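Local coordinates for PcyX_EBK42635 (Marine metagenome, PDB 5OWG), which probably reduces biliverdin to phycoerythrobilin in a four-electron reaction, as a member of the ferredoxin-dependent bilin reductases, at residues H61-D66 and L73-L78; L84-P89 and R181-E186. All blocks are in the same frame, centred on the assembly; numbering follows the deposited sequence.

Overall arrangement
Both contacts lie in the single bilin reductase fold, an antiparallel sheet flanked by helices. Interaction 1 pairs strands 57-67 and 73-82, the two middle strands of the sheet, and is buried. Interaction 2 is at the surface. It joins the loop between strands 73-82 and 90-96 to the loop between helices 161-179 and 189-204. Strand 73-82 links the two: its first half pairs in interaction 1, and its far end runs into segment 84-89. Along the chain, both segments of interaction 1 precede those of interaction 2. The contacts are about 27 Å apart, centre to centre, on opposite sides of the chain's centre. One contact pairs two central strands; the other ties a loop of the sheet to the helices.

Interaction 1 (H61-D66 and L73-L78); sequences HLDVVD and LWMAHL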
loop_
_atom_site.group_PDB
_atom_site.type_symbol
_atom_site.label_atom_id
_atom_site.label_comp_id
_atom_site.label_asym_id
_atom_site.label_seq_id
_atom_site.Cartn_x
_atom_site.Cartn_y
_atom_site.Cartn_z
ATOM N N HIS A 61 -1.426 1.202 -4.356
ATOM C CA HIS A 61 -0.048 0.924 -4.749
ATOM C C HIS A 61 0.400 -0.393 -4.136
ATOM O O HIS A 61 0.371 -0.549 -2.912
ATOM C CB HIS A 61 0.871 2.068 -4.307
ATOM C CG HIS A 61 2.322 1.833 -4.590
ATOM N ND1 HIS A 61 3.324 2.459 -3.882
ATOM C CD2 HIS A 61 2.940 1.054 -5.509
ATOM C CE1 HIS A 61 4.498 2.071 -4.347
ATOM N NE2 HIS A 61 4.293 1.219 -5.335
ATOM N N LEU A 62 0.824 -1.328 -4.983
ATOM C CA LEU A 62 1.345 -2.618 -4.545
ATOM C C LEU A 62 2.838 -2.666 -4.837
ATOM O O LEU A 62 3.248 -2.620 -6.002
ATOM C CB LEU A 62 0.627 -3.774 -5.241
ATOM C CG LEU A 62 1.123 -5.176 -4.867
ATOM C CD1 LEU A 62 0.766 -5.510 -3.424
ATOM C CD2 LEU A 62 0.568 -6.222 -5.821
ATOM N N ASP A 63 3.640 -2.763 -3.780
ATOM C CA ASP A 63 5.092 -2.825 -3.880
ATOM C C ASP A 63 5.556 -4.169 -3.336
ATOM O O ASP A 63 5.387 -4.448 -2.144
ATOM C CB ASP A 63 5.737 -1.676 -3.105
ATOM C CG ASP A 63 7.223 -1.875 -2.893
ATOM O OD1 ASP A 63 7.876 -2.470 -3.776
ATOM O OD2 ASP A 63 7.734 -1.449 -1.838
ATOM N N VAL A 64 6.141 -4.992 -4.205
ATOM C CA VAL A 64 6.563 -6.344 -3.854
ATOM C C VAL A 64 8.031 -6.506 -4.219
ATOM O O VAL A 64 8.429 -6.205 -5.351
ATOM C CB VAL A 64 5.714 -7.414 -4.570
ATOM C CG1 VAL A 64 6.165 -8.823 -4.183
ATOM C CG2 VAL A 64 4.245 -7.224 -4.249
ATOM N N VAL A 65 8.827 -6.981 -3.267
ATOM C CA VAL A 65 10.235 -7.296 -3.488
ATOM C C VAL A 65 10.400 -8.795 -3.279
ATOM O O VAL A 65 10.310 -9.283 -2.145
ATOM C CB VAL A 65 11.162 -6.506 -2.555
ATOM C CG1 VAL A 65 12.621 -6.830 -2.854
ATOM C CG2 VAL A 65 10.911 -5.012 -2.687
ATOM N N ASP A 66 10.641 -9.523 -4.364
ATOM C CA ASP A 66 10.817 -10.974 -4.329
ATOM C C ASP A 66 12.305 -11.266 -4.525
ATOM O O ASP A 66 12.787 -11.390 -5.653
ATOM C CB ASP A 66 9.958 -11.652 -5.398
ATOM C CG ASP A 66 9.928 -13.162 -5.256
ATOM O OD1 ASP A 66 10.982 -13.756 -4.949
ATOM O OD2 ASP A 66 8.846 -13.756 -5.449
ATOM N N LEU A 73 15.058 -12.759 1.139
ATOM C CA LEU A 73 13.905 -12.146 1.785
ATOM C C LEU A 73 12.766 -11.962 0.785
ATOM O O LEU A 73 12.879 -12.275 -0.403
ATOM C CB LEU A 73 14.289 -10.806 2.425
ATOM C CG LEU A 73 15.219 -10.860 3.641
ATOM C CD1 LEU A 73 15.450 -9.459 4.184
ATOM C CD2 LEU A 73 14.672 -11.765 4.741
ATOM N N TRP A 74 11.655 -11.441 1.301
ATOM C CA TRP A 74 10.421 -11.264 0.541
ATOM C C TRP A 74 9.558 -10.300 1.332
ATOM O O TRP A 74 9.220 -10.583 2.486
ATOM C CB TRP A 74 9.686 -12.590 0.335
ATOM C CG TRP A 74 8.550 -12.500 -0.648
ATOM C CD1 TRP A 74 8.555 -12.935 -1.940
ATOM C CD2 TRP A 74 7.246 -11.942 -0.419
ATOM N NE1 TRP A 74 7.342 -12.684 -2.531
ATOM C CE2 TRP A 74 6.520 -12.075 -1.620
ATOM C CE3 TRP A 74 6.624 -11.343 0.682
ATOM C CZ2 TRP A 74 5.205 -11.633 -1.751
ATOM C CZ3 TRP A 74 5.317 -10.902 0.548
ATOM C CH2 TRP A 74 4.622 -11.051 -0.659
ATOM N N MET A 75 9.205 -9.172 0.726
ATOM C CA MET A 75 8.416 -8.164 1.409
ATOM C C MET A 75 7.334 -7.666 0.467
ATOM O O MET A 75 7.398 -7.860 -0.749
ATOM C CB MET A 75 9.296 -7.002 1.897
ATOM C CG MET A 75 9.502 -5.867 0.897
ATOM S SD MET A 75 8.131 -4.696 0.752
ATOM C CE MET A 75 7.987 -4.082 2.427
ATOM N N ALA A 76 6.330 -7.019 1.050
ATOM C CA ALA A 76 5.256 -6.436 0.267
ATOM C C ALA A 76 4.721 -5.216 0.997
ATOM O O ALA A 76 4.709 -5.162 2.230
ATOM C CB ALA A 76 4.129 -7.443 0.010
ATOM N N HIS A 77 4.285 -4.234 0.215
ATOM C CA HIS A 77 3.701 -3.009 0.736
ATOM C C HIS A 77 2.461 -2.691 -0.080
ATOM O O HIS A 77 2.483 -2.775 -1.311
ATOM C CB HIS A 77 4.706 -1.850 0.676
ATOM C CG HIS A 77 4.089 -0.498 0.849
ATOM N ND1 HIS A 77 3.921 0.089 2.084
ATOM C CD2 HIS A 77 3.609 0.387 -0.057
ATOM C CE1 HIS A 77 3.360 1.276 1.932
ATOM N NE2 HIS A 77 3.160 1.481 0.644
ATOM N N LEU A 78 1.376 -2.342 0.608
ATOM C CA LEU A 78 0.102 -2.069 -0.043
ATOM C C LEU A 78 -0.563 -0.905 0.671
ATOM O O LEU A 78 -0.792 -0.967 1.883
ATOM C CB LEU A 78 -0.803 -3.306 -0.033
ATOM C CG LEU A 78 -2.164 -3.162 -0.721
ATOM C CD1 LEU A 78 -2.012 -2.907 -2.215
ATOM C CD2 LEU A 78 -3.010 -4.399 -0.483
HETATM O O HOH W 1 6.355 -12.670 -4.780
#
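D66 and W74 both hold CG anti to the backbone N (chi1 -171° and -169°), which brings the carboxylate to the edge of the indole. They sit near the turn end of an antiparallel beta hairpin in the central sheet of the bilin reductase fold. H61 and H77 lie at the other end. Their rings form an offset edge-to-face pair, centroids 5.9 Å apart, with the edge of H77 toward the face of H61. N49 binds H61 NE2 and D94 binds H77 ND1, so strands on both sides fix these rings.

Two hydrogen-bonded pairs hold the backbones. D63 N gives a nearly straight bond to H77 O (2.7 Å), and H77 N returns one to D63 O. V65 and M75 bond in the same reciprocal way. M75 bends at chi2 and chi3. Its CG packs 3.9 Å from V65 CB, and its sulfur turns toward D63.

On the face with L62, V64 CG1 lies 3.8 Å from W74 CZ2, and L62 CD1 meets L78 CD1. Helix 14-28 covers this face. At the indole edge a water bridges W74 NE1 and D66 OD2. Its modelled distance to NE1 is short and doubtful in detail; it donates to OD2 at 2.8 Å.

Interaction 2 (L84-P89 and R181-E186); sequences LTNGGP and RNHEGE
T85 and G185 make the hydrogen bonds of this contact, and both are weak. G185 N is shared between T85 O and T85 OG1, each 3.3 Å away. The hydroxyl is at chi1 61°, between the backbone N and the carbonyl carbon, which turns it to the same N-H as the carbonyl. G185 is in a type II beta turn from H183 to E186. Its positive phi suits glycine there.

Packing centres on N86 and H183. The N86 side chain crosses that of H183 obliquely, its CG 3.3 Å from H183 O and its OD1 3.4 Å from H183 CB. A separate CA-H...O contact runs from N86 CA to H183 O (3.4 Å).

Polar bonds within each segment accompany the contact. The geometry fits an Asx turn, N86 OD1 to G88 N, though the modelled distance of 2.5 Å is too short to trust in detail. H183 ND1 donates to E186 OE1 (2.7 Å). OE1 lies in the imidazole plane; ND1 meets it on the syn side, tilted 27° out of the carboxylate plane.

Outside partners take the other polar ends. H117 NE2 bonds to E186 OE2, and the E184 carboxylate forms a salt bridge with R55.

At this surface site L84 rests on helix 189-204, while P89 and H183 lie against helix 118-121, and P89 leads into strand 90-96.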
loop_
_atom_site.group_PDB
_atom_site.type_symbol
_atom_site.label_atom_id
_atom_site.label_comp_id
_atom_site.label_asym_id
_atom_site.label_seq_id
_atom_site.Cartn_x
_atom_site.Cartn_y
_atom_site.Cartn_z
ATOM N N LEU A 84 -10.042 13.008 -3.178
ATOM C CA LEU A 84 -9.753 14.242 -2.457
ATOM C C LEU A 84 -10.969 14.919 -1.827
ATOM O O LEU A 84 -10.778 15.853 -1.041
ATOM C CB LEU A 84 -9.050 15.226 -3.397
ATOM C CG LEU A 84 -7.719 14.727 -3.975
ATOM C CD1 LEU A 84 -7.155 15.726 -4.971
ATOM C CD2 LEU A 84 -6.699 14.446 -2.876
ATOM N N THR A 85 -12.200 14.510 -2.139
ATOM C CA THR A 85 -13.350 14.959 -1.357
ATOM C C THR A 85 -13.729 13.964 -0.269
ATOM O O THR A 85 -14.655 14.229 0.504
ATOM C CB THR A 85 -14.574 15.219 -2.248
ATOM O OG1 THR A 85 -14.968 14.011 -2.910
ATOM C CG2 THR A 85 -14.287 16.301 -3.279
ATOM N N ASN A 86 -13.039 12.832 -0.196
ATOM C CA ASN A 86 -13.281 11.831 0.830
ATOM C C ASN A 86 -12.385 12.094 2.032
ATOM O O ASN A 86 -11.242 12.542 1.897
ATOM C CB ASN A 86 -13.021 10.431 0.274
ATOM C CG ASN A 86 -13.449 9.331 1.225
ATOM O OD1 ASN A 86 -13.462 9.512 2.443
ATOM N ND2 ASN A 86 -13.798 8.178 0.668
ATOM N N GLY A 87 -12.920 11.814 3.217
ATOM C CA GLY A 87 -12.184 12.011 4.450
ATOM C C GLY A 87 -11.874 10.704 5.147
ATOM O O GLY A 87 -11.578 10.684 6.345
ATOM N N GLY A 88 -11.932 9.603 4.402
ATOM C CA GLY A 88 -11.774 8.288 4.976
ATOM C C GLY A 88 -10.344 7.972 5.358
ATOM O O GLY A 88 -9.407 8.712 5.040
ATOM N N PRO A 89 -10.151 6.852 6.058
ATOM C CA PRO A 89 -8.800 6.467 6.483
ATOM C C PRO A 89 -7.931 6.009 5.321
ATOM O O PRO A 89 -8.289 6.190 4.153
ATOM C CB PRO A 89 -9.061 5.329 7.478
ATOM C CG PRO A 89 -10.357 4.744 7.045
ATOM C CD PRO A 89 -11.170 5.882 6.497
ATOM N N ARG A 181 -16.465 4.010 -0.625
ATOM C CA ARG A 181 -17.343 4.691 -1.572
ATOM C C ARG A 181 -18.367 5.559 -0.850
ATOM O O ARG A 181 -18.740 6.631 -1.340
ATOM C CB ARG A 181 -18.046 3.665 -2.461
ATOM C CG ARG A 181 -17.104 2.836 -3.322
ATOM C CD ARG A 181 -17.608 1.411 -3.509
ATOM N NE ARG A 181 -18.862 1.348 -4.254
ATOM C CZ ARG A 181 -19.633 0.266 -4.327
ATOM N NH1 ARG A 181 -19.290 -0.847 -3.692
ATOM N NH2 ARG A 181 -20.755 0.297 -5.032
ATOM N N ASN A 182 -18.825 5.117 0.323
ATOM C CA ASN A 182 -19.900 5.794 1.044
ATOM C C ASN A 182 -19.480 7.125 1.650
ATOM O O ASN A 182 -20.289 7.741 2.353
ATOM C CB ASN A 182 -20.430 4.893 2.159
ATOM C CG ASN A 182 -21.112 3.652 1.631
ATOM O OD1 ASN A 182 -21.919 3.717 0.705
ATOM N ND2 ASN A 182 -20.788 2.506 2.221
ATOM N N HIS A 183 -18.250 7.582 1.410
ATOM C CA HIS A 183 -17.728 8.784 2.050
ATOM C C HIS A 183 -17.252 9.815 1.033
ATOM O O HIS A 183 -16.482 10.718 1.377
ATOM C CB HIS A 183 -16.603 8.399 3.008
ATOM C CG HIS A 183 -17.063 7.540 4.143
ATOM N ND1 HIS A 183 -17.678 8.054 5.264
ATOM C CD2 HIS A 183 -17.019 6.198 4.321
ATOM C CE1 HIS A 183 -17.984 7.067 6.088
ATOM N NE2 HIS A 183 -17.595 5.930 5.539
ATOM N N GLU A 184 -17.699 9.697 -0.213
ATOM C CA GLU A 184 -17.377 10.679 -1.238
ATOM C C GLU A 184 -18.162 11.965 -1.005
ATOM O O GLU A 184 -19.391 11.942 -0.885
ATOM C CB GLU A 184 -17.699 10.103 -2.616
ATOM C CG GLU A 184 -17.301 10.977 -3.788
ATOM C CD GLU A 184 -17.861 10.464 -5.099
ATOM O OE1 GLU A 184 -19.095 10.534 -5.286
ATOM O OE2 GLU A 184 -17.073 9.978 -5.937
ATOM N N GLY A 185 -17.449 13.091 -0.938
ATOM C CA GLY A 185 -18.072 14.389 -0.784
ATOM C C GLY A 185 -18.211 14.878 0.641
ATOM O O GLY A 185 -18.636 16.022 0.847
ATOM N N GLU A 186 -17.868 14.059 1.631
ATOM C CA GLU A 186 -18.027 14.422 3.034
ATOM C C GLU A 186 -16.913 15.323 3.553
ATOM O O GLU A 186 -16.866 15.572 4.763
ATOM C CB GLU A 186 -18.088 13.158 3.892
ATOM C CG GLU A 186 -16.741 12.490 4.097
ATOM C CD GLU A 186 -16.855 11.195 4.865
ATOM O OE1 GLU A 186 -17.993 10.715 5.058
ATOM O OE2 GLU A 186 -15.809 10.653 5.280
#